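Side-chain contacts in mandelate racemase / muconate lactonizing enzyme, C-terminal domain protein (Pseudovibrio sp. JE062, PDB 4JHM), which is of unknown function but belongs by family to the enolase superfamily, pairing an N-terminal alpha-plus-beta domain with a C-terminal domain related to the TIM barrel: residues 147-152 with 164-169; 255-260 with 269-274; 9-14 with 72-77; 49-54 with 360-365. All blocks are in the same frame, centred on the assembly; numbering follows the deposited sequence.

Interaction 1: 147-152 with 164-169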
loop_
_atom_site.group_PDB
_atom_site.type_symbol
_atom_site.label_atom_id
_atom_site.label_comp_id
_atom_site.label_asym_id
_atom_site.label_seq_id
_atom_site.Cartn_x
_atom_site.Cartn_y
_atom_site.Cartn_z
ATOM N N GLU A 147 38.916 7.468 27.602
ATOM C CA GLU A 147 39.140 7.853 28.997
ATOM C C GLU A 147 39.035 9.364 29.203
ATOM O O GLU A 147 38.712 9.823 30.296
ATOM C CB GLU A 147 40.503 7.350 29.488
ATOM C CG GLU A 147 40.592 5.836 29.666
ATOM C CD GLU A 147 40.534 5.075 28.351
ATOM O OE1 GLU A 147 40.941 5.636 27.308
ATOM O OE2 GLU A 147 40.083 3.909 28.358
ATOM N N GLU A 148 39.298 10.130 28.150
ATOM C CA GLU A 148 39.188 11.586 28.211
ATOM C C GLU A 148 37.748 12.040 28.445
ATOM O O GLU A 148 37.511 13.169 28.870
ATOM C CB GLU A 148 39.721 12.217 26.920
ATOM C CG GLU A 148 41.224 12.066 26.720
ATOM C CD GLU A 148 41.724 12.769 25.470
ATOM O OE1 GLU A 148 41.621 14.012 25.402
ATOM O OE2 GLU A 148 42.223 12.080 24.555
ATOM N N TYR A 149 36.792 11.158 28.164
ATOM C CA TYR A 149 35.375 11.495 28.266
ATOM C C TYR A 149 34.876 11.585 29.705
ATOM O O TYR A 149 33.946 12.336 29.992
ATOM C CB TYR A 149 34.528 10.472 27.499
ATOM C CG TYR A 149 34.429 10.748 26.013
ATOM C CD1 TYR A 149 35.384 10.265 25.130
ATOM C CD2 TYR A 149 33.380 11.500 25.494
ATOM C CE1 TYR A 149 35.300 10.521 23.773
ATOM C CE2 TYR A 149 33.290 11.763 24.141
ATOM C CZ TYR A 149 34.253 11.270 23.283
ATOM O OH TYR A 149 34.168 11.525 21.933
ATOM N N PHE A 150 35.483 10.824 30.609
ATOM C CA PHE A 150 34.948 10.699 31.964
ATOM C C PHE A 150 35.060 11.991 32.776
ATOM O O PHE A 150 34.082 12.413 33.397
ATOM C CB PHE A 150 35.606 9.534 32.708
ATOM C CG PHE A 150 35.485 8.212 31.998
ATOM C CD1 PHE A 150 34.309 7.851 31.364
ATOM C CD2 PHE A 150 36.549 7.323 31.979
ATOM C CE1 PHE A 150 34.200 6.635 30.715
ATOM C CE2 PHE A 150 36.445 6.104 31.332
ATOM C CZ PHE A 150 35.269 5.759 30.701
ATOM N N PRO A 151 36.248 12.623 32.788
ATOM C CA PRO A 151 36.348 13.911 33.473
ATOM C C PRO A 151 35.329 14.912 32.941
ATOM O O PRO A 151 34.609 15.537 33.716
ATOM C CB PRO A 151 37.772 14.373 33.153
ATOM C CG PRO A 151 38.531 13.115 32.909
ATOM C CD PRO A 151 37.553 12.167 32.274
ATOM N N TYR A 152 35.264 15.047 31.623
ATOM C CA TYR A 152 34.338 15.976 30.997
ATOM C C TYR A 152 32.902 15.700 31.434
ATOM O O TYR A 152 32.161 16.620 31.779
ATOM C CB TYR A 152 34.444 15.895 29.472
ATOM C CG TYR A 152 33.430 16.752 28.760
ATOM C CD1 TYR A 152 32.173 16.254 28.444
ATOM C CD2 TYR A 152 33.715 18.065 28.418
ATOM C CE1 TYR A 152 31.233 17.035 27.799
ATOM C CE2 TYR A 152 32.779 18.854 27.773
ATOM C CZ TYR A 152 31.540 18.330 27.466
ATOM O OH TYR A 152 30.604 19.104 26.823
ATOM N N ILE A 164 23.352 14.435 28.195
ATOM C CA ILE A 164 24.564 14.627 27.421
ATOM C C ILE A 164 24.456 13.948 26.062
ATOM O O ILE A 164 24.183 12.750 25.980
ATOM C CB ILE A 164 25.780 14.051 28.161
ATOM C CG1 ILE A 164 25.962 14.758 29.506
ATOM C CG2 ILE A 164 27.030 14.186 27.303
ATOM C CD1 ILE A 164 27.126 14.239 30.320
ATOM N N LYS A 165 24.657 14.716 24.995
ATOM C CA LYS A 165 24.767 14.139 23.664
ATOM C C LYS A 165 26.236 14.053 23.291
ATOM O O LYS A 165 26.875 15.063 22.999
ATOM C CB LYS A 165 24.011 14.949 22.607
ATOM C CG LYS A 165 24.230 14.408 21.198
ATOM C CD LYS A 165 23.399 15.124 20.150
ATOM C CE LYS A 165 24.022 16.442 19.723
ATOM N NZ LYS A 165 23.111 17.221 18.837
ATOM N N LEU A 166 26.758 12.835 23.301
ATOM C CA LEU A 166 28.142 12.595 22.959
ATOM C C LEU A 166 28.351 12.764 21.464
ATOM O O LEU A 166 27.617 12.196 20.674
ATOM C CB LEU A 166 28.531 11.168 23.336
ATOM C CG LEU A 166 28.266 10.732 24.772
ATOM C CD1 LEU A 166 28.285 9.215 24.860
ATOM C CD2 LEU A 166 29.294 11.342 25.703
ATOM N N HIS A 167 29.349 13.547 21.075
ATOM C CA HIS A 167 29.868 13.446 19.719
ATOM C C HIS A 167 30.981 12.419 19.770
ATOM O O HIS A 167 31.762 12.386 20.723
ATOM C CB HIS A 167 30.357 14.789 19.183
ATOM C CG HIS A 167 29.255 15.659 18.670
ATOM N ND1 HIS A 167 28.838 16.801 19.320
ATOM C CD2 HIS A 167 28.463 15.540 17.579
ATOM C CE1 HIS A 167 27.848 17.354 18.646
ATOM N NE2 HIS A 167 27.599 16.609 17.584
ATOM N N CYS A 168 31.031 11.561 18.760
ATOM C CA CYS A 168 31.895 10.394 18.807
ATOM C C CYS A 168 32.791 10.285 17.581
ATOM O O CYS A 168 32.856 11.193 16.750
ATOM C CB CYS A 168 31.043 9.131 18.949
ATOM S SG CYS A 168 29.904 8.862 17.576
ATOM N N TYR A 169 33.482 9.156 17.483
ATOM C CA TYR A 169 34.409 8.911 16.395
ATOM C C TYR A 169 33.668 8.683 15.082
ATOM O O TYR A 169 34.229 8.874 14.006
ATOM C CB TYR A 169 35.295 7.712 16.738
ATOM C CG TYR A 169 35.968 7.851 18.087
ATOM C CD1 TYR A 169 37.146 8.571 18.222
ATOM C CD2 TYR A 169 35.416 7.280 19.229
ATOM C CE1 TYR A 169 37.762 8.712 19.453
ATOM C CE2 TYR A 169 36.027 7.416 20.465
ATOM C CZ TYR A 169 37.201 8.132 20.570
ATOM O OH TYR A 169 37.821 8.278 21.791
#

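Interaction 2: 255-260 with 269-274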
loop_
_atom_site.group_PDB
_atom_site.type_symbol
_atom_site.label_atom_id
_atom_site.label_comp_id
_atom_site.label_asym_id
_atom_site.label_seq_id
_atom_site.Cartn_x
_atom_site.Cartn_y
_atom_site.Cartn_z
ATOM N N GLN A 255 7.871 20.673 3.017
ATOM C CA GLN A 255 7.400 19.475 2.321
ATOM C C GLN A 255 8.242 18.271 2.710
ATOM O O GLN A 255 7.706 17.213 3.031
ATOM C CB GLN A 255 7.453 19.649 0.799
ATOM C CG GLN A 255 6.592 20.775 0.239
ATOM C CD GLN A 255 7.220 22.139 0.439
ATOM O OE1 GLN A 255 7.101 22.732 1.504
ATOM N NE2 GLN A 255 7.897 22.640 -0.582
ATOM N N GLU A 256 9.563 18.433 2.683
ATOM C CA GLU A 256 10.470 17.339 3.025
ATOM C C GLU A 256 10.196 16.815 4.430
ATOM O O GLU A 256 10.091 15.600 4.637
ATOM C CB GLU A 256 11.927 17.781 2.901
ATOM C CG GLU A 256 12.498 17.643 1.498
ATOM C CD GLU A 256 13.820 18.370 1.328
ATOM O OE1 GLU A 256 13.849 19.603 1.503
ATOM O OE2 GLU A 256 14.829 17.711 1.007
ATOM N N VAL A 257 10.078 17.734 5.387
ATOM C CA VAL A 257 9.731 17.389 6.762
ATOM C C VAL A 257 8.376 16.693 6.811
ATOM O O VAL A 257 8.189 15.703 7.524
ATOM C CB VAL A 257 9.652 18.647 7.649
ATOM C CG1 VAL A 257 8.952 18.330 8.965
ATOM C CG2 VAL A 257 11.041 19.217 7.897
ATOM N N THR A 258 7.427 17.224 6.051
ATOM C CA THR A 258 6.083 16.681 6.036
ATOM C C THR A 258 6.102 15.241 5.554
ATOM O O THR A 258 5.487 14.362 6.154
ATOM C CB THR A 258 5.168 17.519 5.131
ATOM O OG1 THR A 258 4.910 18.781 5.765
ATOM C CG2 THR A 258 3.849 16.788 4.860
ATOM N N HIS A 259 6.823 15.011 4.464
ATOM C CA HIS A 259 6.926 13.692 3.870
ATOM C C HIS A 259 7.604 12.686 4.805
ATOM O O HIS A 259 7.168 11.535 4.912
ATOM C CB HIS A 259 7.717 13.787 2.570
ATOM C CG HIS A 259 7.863 12.478 1.864
ATOM N ND1 HIS A 259 8.938 11.641 2.065
ATOM C CD2 HIS A 259 7.064 11.855 0.966
ATOM C CE1 HIS A 259 8.800 10.562 1.317
ATOM N NE2 HIS A 259 7.670 10.667 0.642
ATOM N N ALA A 260 8.675 13.120 5.469
ATOM C CA ALA A 260 9.448 12.250 6.353
ATOM C C ALA A 260 8.585 11.721 7.494
ATOM O O ALA A 260 8.552 10.523 7.772
ATOM C CB ALA A 260 10.650 12.999 6.908
ATOM N N VAL A 269 11.624 15.715 14.570
ATOM C CA VAL A 269 12.186 16.480 13.468
ATOM C C VAL A 269 13.233 17.412 14.035
ATOM O O VAL A 269 13.074 17.947 15.130
ATOM C CB VAL A 269 11.115 17.226 12.638
ATOM C CG1 VAL A 269 9.759 17.151 13.312
ATOM C CG2 VAL A 269 11.529 18.668 12.365
ATOM N N ARG A 270 14.320 17.573 13.297
ATOM C CA ARG A 270 15.449 18.344 13.771
ATOM C C ARG A 270 15.790 19.397 12.741
ATOM O O ARG A 270 16.199 19.082 11.629
ATOM C CB ARG A 270 16.644 17.433 14.022
ATOM C CG ARG A 270 17.962 18.169 14.210
ATOM C CD ARG A 270 19.085 17.182 14.470
ATOM N NE ARG A 270 18.641 16.184 15.436
ATOM C CZ ARG A 270 18.588 16.392 16.744
ATOM N NH1 ARG A 270 18.974 17.557 17.244
ATOM N NH2 ARG A 270 18.148 15.437 17.551
ATOM N N GLN A 271 15.599 20.652 13.122
ATOM C CA GLN A 271 15.870 21.765 12.244
ATOM C C GLN A 271 16.629 22.814 13.013
ATOM O O GLN A 271 16.649 22.808 14.242
ATOM C CB GLN A 271 14.574 22.378 11.735
ATOM C CG GLN A 271 13.748 21.458 10.863
ATOM C CD GLN A 271 14.265 21.393 9.447
ATOM O OE1 GLN A 271 15.321 20.823 9.190
ATOM N NE2 GLN A 271 13.516 21.978 8.515
ATOM N N ASP A 272 17.248 23.717 12.269
ATOM C CA ASP A 272 17.957 24.844 12.831
ATOM C C ASP A 272 17.380 26.070 12.148
ATOM O O ASP A 272 17.259 26.107 10.923
ATOM C CB ASP A 272 19.454 24.704 12.549
ATOM C CG ASP A 272 20.289 25.743 13.265
ATOM O OD1 ASP A 272 19.728 26.752 13.739
ATOM O OD2 ASP A 272 21.519 25.546 13.346
ATOM N N ALA A 273 16.997 27.062 12.939
ATOM C CA ALA A 273 16.405 28.268 12.396
ATOM C C ALA A 273 17.387 28.964 11.463
ATOM O O ALA A 273 16.983 29.600 10.495
ATOM C CB ALA A 273 15.991 29.199 13.523
ATOM N N THR A 274 18.678 28.827 11.751
ATOM C CA THR A 274 19.720 29.493 10.977
ATOM C C THR A 274 20.098 28.714 9.722
ATOM O O THR A 274 21.089 29.037 9.063
ATOM C CB THR A 274 21.000 29.663 11.810
ATOM O OG1 THR A 274 21.539 28.374 12.120
ATOM C CG2 THR A 274 20.706 30.410 13.094
#

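Interaction 3: 9-14 with 72-77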
loop_
_atom_site.group_PDB
_atom_site.type_symbol
_atom_site.label_atom_id
_atom_site.label_comp_id
_atom_site.label_asym_id
_atom_site.label_seq_id
_atom_site.Cartn_x
_atom_site.Cartn_y
_atom_site.Cartn_z
ATOM N N SER A 9 16.915 50.690 6.426
ATOM C CA SER A 9 17.705 51.900 6.217
ATOM C C SER A 9 19.132 51.569 5.770
ATOM O O SER A 9 19.736 52.304 4.985
ATOM C CB SER A 9 17.726 52.718 7.516
ATOM O OG SER A 9 18.772 53.673 7.536
ATOM N N ARG A 10 19.650 50.444 6.257
ATOM C CA ARG A 10 21.060 50.105 6.108
ATOM C C ARG A 10 21.291 48.658 6.549
ATOM O O ARG A 10 20.588 48.153 7.426
ATOM C CB ARG A 10 21.893 51.071 6.960
ATOM C CG ARG A 10 23.325 50.641 7.250
ATOM C CD ARG A 10 23.896 51.440 8.417
ATOM N NE ARG A 10 25.286 51.099 8.717
ATOM C CZ ARG A 10 26.333 51.860 8.404
ATOM N NH1 ARG A 10 26.160 53.021 7.783
ATOM N NH2 ARG A 10 27.558 51.463 8.717
ATOM N N VAL A 11 22.263 47.986 5.937
ATOM C CA VAL A 11 22.629 46.634 6.371
ATOM C C VAL A 11 24.148 46.452 6.441
ATOM O O VAL A 11 24.889 46.993 5.621
ATOM C CB VAL A 11 22.010 45.545 5.467
ATOM C CG1 VAL A 11 20.577 45.909 5.098
ATOM C CG2 VAL A 11 22.844 45.332 4.215
ATOM N N GLU A 12 24.599 45.699 7.440
ATOM C CA GLU A 12 26.019 45.407 7.617
ATOM C C GLU A 12 26.239 43.901 7.676
ATOM O O GLU A 12 25.565 43.198 8.432
ATOM C CB GLU A 12 26.537 46.035 8.908
ATOM C CG GLU A 12 26.605 47.550 8.890
ATOM C CD GLU A 12 27.036 48.126 10.224
ATOM O OE1 GLU A 12 27.013 47.387 11.232
ATOM O OE2 GLU A 12 27.389 49.321 10.265
ATOM N N LEU A 13 27.184 43.408 6.885
ATOM C CA LEU A 13 27.500 41.988 6.887
ATOM C C LEU A 13 28.843 41.751 7.554
ATOM O O LEU A 13 29.793 42.489 7.314
ATOM C CB LEU A 13 27.535 41.448 5.460
ATOM C CG LEU A 13 26.277 41.683 4.624
ATOM C CD1 LEU A 13 26.360 40.887 3.329
ATOM C CD2 LEU A 13 25.030 41.320 5.415
ATOM N N TYR A 14 28.916 40.719 8.391
ATOM C CA TYR A 14 30.157 40.380 9.078
ATOM C C TYR A 14 30.450 38.885 9.027
ATOM O O TYR A 14 29.541 38.053 9.005
ATOM C CB TYR A 14 30.101 40.834 10.535
ATOM C CG TYR A 14 29.997 42.327 10.694
ATOM C CD1 TYR A 14 31.125 43.128 10.626
ATOM C CD2 TYR A 14 28.770 42.937 10.905
ATOM C CE1 TYR A 14 31.035 44.499 10.766
ATOM C CE2 TYR A 14 28.669 44.309 11.047
ATOM C CZ TYR A 14 29.805 45.083 10.976
ATOM O OH TYR A 14 29.714 46.443 11.114
ATOM N N THR A 72 25.123 39.234 -2.417
ATOM C CA THR A 72 24.355 39.298 -3.651
ATOM C C THR A 72 22.857 39.406 -3.375
ATOM O O THR A 72 22.080 39.775 -4.254
ATOM C CB THR A 72 24.635 38.069 -4.541
ATOM O OG1 THR A 72 24.171 36.877 -3.898
ATOM C CG2 THR A 72 26.123 37.941 -4.810
ATOM N N ILE A 73 22.461 39.096 -2.146
ATOM C CA ILE A 73 21.053 39.065 -1.769
ATOM C C ILE A 73 20.561 40.402 -1.221
ATOM O O ILE A 73 19.501 40.891 -1.616
ATOM C CB ILE A 73 20.807 38.005 -0.682
ATOM C CG1 ILE A 73 20.972 36.598 -1.258
ATOM C CG2 ILE A 73 19.417 38.165 -0.090
ATOM C CD1 ILE A 73 20.940 35.510 -0.206
ATOM N N VAL A 74 21.351 40.989 -0.326
ATOM C CA VAL A 74 20.882 42.072 0.541
ATOM C C VAL A 74 20.729 43.465 -0.084
ATOM O O VAL A 74 20.035 44.307 0.482
ATOM C CB VAL A 74 21.778 42.209 1.793
ATOM C CG1 VAL A 74 21.758 40.923 2.604
ATOM C CG2 VAL A 74 23.198 42.585 1.407
ATOM N N PRO A 75 21.368 43.729 -1.236
ATOM C CA PRO A 75 21.181 45.072 -1.792
ATOM C C PRO A 75 19.707 45.414 -2.027
ATOM O O PRO A 75 19.317 46.577 -1.918
ATOM C CB PRO A 75 21.938 45.012 -3.123
ATOM C CG PRO A 75 22.950 43.939 -2.938
ATOM C CD PRO A 75 22.287 42.920 -2.053
ATOM N N GLY A 76 18.902 44.400 -2.335
ATOM C CA GLY A 76 17.479 44.587 -2.603
ATOM C C GLY A 76 16.639 44.798 -1.355
ATOM O O GLY A 76 15.461 45.147 -1.451
ATOM N N LEU A 77 17.235 44.594 -0.183
ATOM C CA LEU A 77 16.517 44.776 1.078
ATOM C C LEU A 77 16.168 46.242 1.300
ATOM O O LEU A 77 15.061 46.563 1.731
ATOM C CB LEU A 77 17.339 44.240 2.256
ATOM C CG LEU A 77 17.564 42.723 2.271
ATOM C CD1 LEU A 77 18.480 42.322 3.419
ATOM C CD2 LEU A 77 16.243 41.969 2.354
#

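Interaction 4: 49-54 with 360-365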
loop_
_atom_site.group_PDB
_atom_site.type_symbol
_atom_site.label_atom_id
_atom_site.label_comp_id
_atom_site.label_asym_id
_atom_site.label_seq_id
_atom_site.Cartn_x
_atom_site.Cartn_y
_atom_site.Cartn_z
ATOM N N GLU A 49 17.376 48.344 15.137
ATOM C CA GLU A 49 18.284 47.439 14.433
ATOM C C GLU A 49 18.035 45.970 14.770
ATOM O O GLU A 49 17.730 45.627 15.912
ATOM C CB GLU A 49 19.746 47.812 14.706
ATOM C CG GLU A 49 20.249 47.497 16.106
ATOM C CD GLU A 49 21.723 47.830 16.274
ATOM O OE1 GLU A 49 22.441 47.039 16.926
ATOM O OE2 GLU A 49 22.164 48.876 15.742
ATOM N N GLY A 50 18.167 45.109 13.763
ATOM C CA GLY A 50 17.893 43.679 13.914
ATOM C C GLY A 50 19.127 42.834 13.692
ATOM O O GLY A 50 19.931 43.119 12.806
ATOM N N LEU A 51 19.278 41.790 14.502
ATOM C CA LEU A 51 20.432 40.904 14.408
ATOM C C LEU A 51 20.024 39.485 14.035
ATOM O O LEU A 51 19.071 38.929 14.585
ATOM C CB LEU A 51 21.190 40.856 15.733
ATOM C CG LEU A 51 21.336 42.162 16.509
ATOM C CD1 LEU A 51 22.163 41.908 17.759
ATOM C CD2 LEU A 51 21.959 43.246 15.644
ATOM N N GLY A 52 20.769 38.907 13.098
ATOM C CA GLY A 52 20.621 37.505 12.728
ATOM C C GLY A 52 21.997 36.949 12.444
ATOM O O GLY A 52 22.942 37.711 12.254
ATOM N N ALA A 53 22.119 35.626 12.416
ATOM C CA ALA A 53 23.421 34.995 12.252
ATOM C C ALA A 53 23.303 33.543 11.827
ATOM O O ALA A 53 22.389 32.837 12.248
ATOM C CB ALA A 53 24.203 35.079 13.552
ATOM N N THR A 54 24.236 33.103 10.991
ATOM C CA THR A 54 24.363 31.690 10.679
ATOM C C THR A 54 25.834 31.283 10.700
ATOM O O THR A 54 26.725 32.067 10.369
ATOM C CB THR A 54 23.743 31.326 9.316
ATOM O OG1 THR A 54 23.608 29.903 9.222
ATOM C CG2 THR A 54 24.611 31.831 8.169
HETATM N N MSE A 360 25.167 42.605 21.394
HETATM C CA MSE A 360 26.501 42.298 20.898
HETATM C C MSE A 360 27.427 43.438 21.167
HETATM O O MSE A 360 27.019 44.598 21.140
HETATM C CB MSE A 360 26.462 42.067 19.393
HETATM C CG MSE A 360 25.603 40.865 19.021
HETATM SE SE MSE A 360 26.718 39.243 18.941
HETATM C CE MSE A 360 26.123 38.430 20.627
ATOM N N ASP A 361 28.687 43.108 21.441
ATOM C CA ASP A 361 29.756 44.094 21.515
ATOM C C ASP A 361 30.253 44.331 20.095
ATOM O O ASP A 361 30.858 43.447 19.486
ATOM C CB ASP A 361 30.887 43.583 22.408
ATOM C CG ASP A 361 32.070 44.531 22.464
ATOM O OD1 ASP A 361 32.246 45.334 21.522
ATOM O OD2 ASP A 361 32.830 44.468 23.450
ATOM N N TRP A 362 29.989 45.519 19.565
ATOM C CA TRP A 362 30.206 45.773 18.144
ATOM C C TRP A 362 31.632 46.202 17.827
ATOM O O TRP A 362 32.054 46.176 16.668
ATOM C CB TRP A 362 29.188 46.792 17.632
ATOM C CG TRP A 362 27.811 46.215 17.604
ATOM C CD1 TRP A 362 26.770 46.519 18.433
ATOM C CD2 TRP A 362 27.334 45.195 16.721
ATOM N NE1 TRP A 362 25.669 45.765 18.106
ATOM C CE2 TRP A 362 25.991 44.943 17.059
ATOM C CE3 TRP A 362 27.913 44.478 15.671
ATOM C CZ2 TRP A 362 25.214 44.000 16.384
ATOM C CZ3 TRP A 362 27.143 43.543 14.998
ATOM C CH2 TRP A 362 25.806 43.313 15.358
ATOM N N ASP A 363 32.380 46.587 18.851
ATOM C CA ASP A 363 33.803 46.843 18.675
ATOM C C ASP A 363 34.556 45.521 18.705
ATOM O O ASP A 363 35.659 45.416 18.169
ATOM C CB ASP A 363 34.326 47.801 19.749
ATOM C CG ASP A 363 33.794 49.207 19.573
ATOM O OD1 ASP A 363 32.624 49.345 19.155
ATOM O OD2 ASP A 363 34.544 50.169 19.837
ATOM N N ALA A 364 33.944 44.514 19.323
ATOM C CA ALA A 364 34.547 43.192 19.425
ATOM C C ALA A 364 34.442 42.465 18.095
ATOM O O ALA A 364 35.400 41.826 17.656
ATOM C CB ALA A 364 33.883 42.382 20.528
ATOM N N VAL A 365 33.279 42.561 17.453
ATOM C CA VAL A 365 33.080 41.905 16.166
ATOM C C VAL A 365 33.975 42.547 15.110
ATOM O O VAL A 365 34.687 41.845 14.388
ATOM C CB VAL A 365 31.605 41.924 15.696
ATOM C CG1 VAL A 365 30.708 41.221 16.702
ATOM C CG2 VAL A 365 31.123 43.345 15.455
#

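Interaction 1: 147-152 with 164-169
Tyr149 reaches strand 163-167 with its hydroxyl, inside a beta-alpha-beta unit of the barrel domain formed by strand 133-139, helix 149-159 and strand 163-167. The tight part of the contact is this one ring. Its OH donates a 2.8 Å hydrogen bond to His167 O, lying in the carbonyl plane with a C=O...donor angle of 151°. Tyrosine suits the place because it packs carbon between helix and strand and still delivers a polar tip to a buried main-chain oxygen. With CG anti to its own carbonyl carbon, a chi1 of -83° points the ring from helix 149-159 toward the backbone of His167. Leu166 comes in at a slant, its CD2 4.1 Å from Tyr149 CD2, an aliphatic branch against aromatic carbon. Leu178 of helix 172-186 and the edge-to-face ring of Phe143 add to the apolar surroundings. The imidazole of His167 takes no part, its ND1 being hydrogen-bonded to Thr140 O. The outer side is looser: Glu147, Glu148 and Pro151 are exposed and make no contact with 164-169, as suits two charged side chains and a proline at a surface. Tyr169 is buried as well, and its side chain passes that of Tyr149 in the opposite direction. Its hydroxyl is weakly hydrogen-bonded to Asp144 O, and the same oxygen, Tyr169 OH, lies 3.9 Å from Tyr149 CE1, at the edge of the Tyr149 ring and near its plane.

Interaction 2: 255-260 with 269-274
Asp272 OD1 is gripped by several groups at once. It accepts from the backbone N of Thr274 at 3.1 Å with an N-H...acceptor angle of 165°, closing an Asx turn. Thr274 OG1 adds a weak bond to Asp272 OD1, and the side-chain amide of Asn310 gives another. Thr274 N meets the oxygen from above the carboxylate plane, 57° out of it. Aspartate suits the spot: its chain is just long enough to fold back and accept the backbone N-H two residues on, in a run without regular secondary structure. The apolar part of the contact lies at the other end of 269-274. There Val257 of helix 254-262 splits its two methyls between two partners. CG1 stands anti to the backbone N and rests 4.3 Å from CG2 of Val269, while the second methyl, Val257 CG2, faces the amide end of Gln271, 4.2 Å from its CD. Gln271 comes from the opposite direction, its chain bent at chi2 (-80°), which brings CD up to that methyl. A compact branched valine lets the helix approach the chain closely, the CA atoms of Val257 and Val269 being 7.2 Å apart. Helix 279-291 covers the same residues, with Ala289 against Val269, and Leu282 and Cys285 against Gln271. Backbone bonds of Val269 to Asn295 and of Gln271 to Gln299 tie the extended run to the following chain, consistent with a place in the barrel wall beneath helices 254-262 and 279-291.

Interaction 3: 9-14 with 72-77
Strand 8-16 runs past the end of helix 65-73 and the 3-10 turn that follows it, the two backbones coming closest where the CA atoms of Val11 and Val74 stand 7.6 Å apart. Everything that meets across this gap is aliphatic. Val74 CG2 is shared: it lies 3.9 Å from CG2 of Val11, whose side chain it crosses at a slant, and 4.1 Å from CD1 of Leu13, which it meets tip to tip. That methyl is placed by a chi1 of -60°, which sets Val74 CG2 between the backbone N and the carbonyl carbon. Leu77 joins at the margin, its CD1 4.5 Å from Val11 CG1. The branched valines suit the close middle of the contact, and the longer leucines reach in from its flanks. Alternation along the strand sends the polar residues to the other face of the sheet. There Arg10 NH2 forms a salt bridge with Glu12 OE2 at 2.6 Å, in the guanidinium plane and on the anti lone pair, while Tyr14 OH gives Glu12 OE1 a weak bond. Ile107 of helix 100-119 packs on both Val74 and Leu77, and Phe375 of strand 369-376 packs on Val11 and Val74. An antiparallel sheet with one face buried under helices in this way is the plan of the enolase-type N-terminal domain.

Interaction 4: 49-54 with 360-365
Leu51 sets its two methyls against the benzo rim of Trp362: CD2 lies at the edge of the indole, near its plane, 3.4 Å from Trp362 CZ2. Leu51 CG stands anti to the carbonyl carbon (chi1 -39°), which carries both methyls to the indole. The other methyl, Leu51 CD1, also lies 3.8 Å from CG of Met360, modelled as selenomethionine, so one leucine from strand 50-58 fills the corner between two residues. Met360 in turn places its CB 3.7 Å above the plane of the Trp362 ring, toward the rim. The tryptophan is carried on the first turn of helix 362-368, where Asp361 is the N-cap. Asp361 OD1 accepts from Ala364 N at 2.9 Å, and weakly from Asp363 N, which fixes the start of the helix that bears the indole. Glu49 passes the ring in the opposite direction, its carboxylate plane turned 83° from the indole and OE1 3.7 Å from Trp362 NE1. Its firm partner is Arg41, bound to OE2 in a salt bridge, and that arginine also makes a cation-pi contact with Trp362. The chemistry is thus mixed: shape-filling carbon where strand 50-58 meets 360-365, and on the indole a cation whose charge is probably balanced by Glu49.

How the interactions relate
Along the chain, interaction 3 and interaction 4 cross, while interactions 1 and 2 come one after the other inside the long loop that interaction 4 closes. Interactions 3 and 4, with centres about 14 Å apart, both reach the four-stranded antiparallel sheet, one through strand 8-16 and the other through strand 50-58. Interactions 1 and 2 lie in the barrel region, centres about 28 Å apart, and interaction 1 is about 41 Å from interaction 3, centre to centre. A probable hydrogen bond between Thr274 O and Thr54 OG1 joins interaction 2 to interaction 4. The N-terminal sheet is therefore linked, probably by this bond, to the loop at 269-274 of the barrel domain, and by packing to the late chain at 360-365.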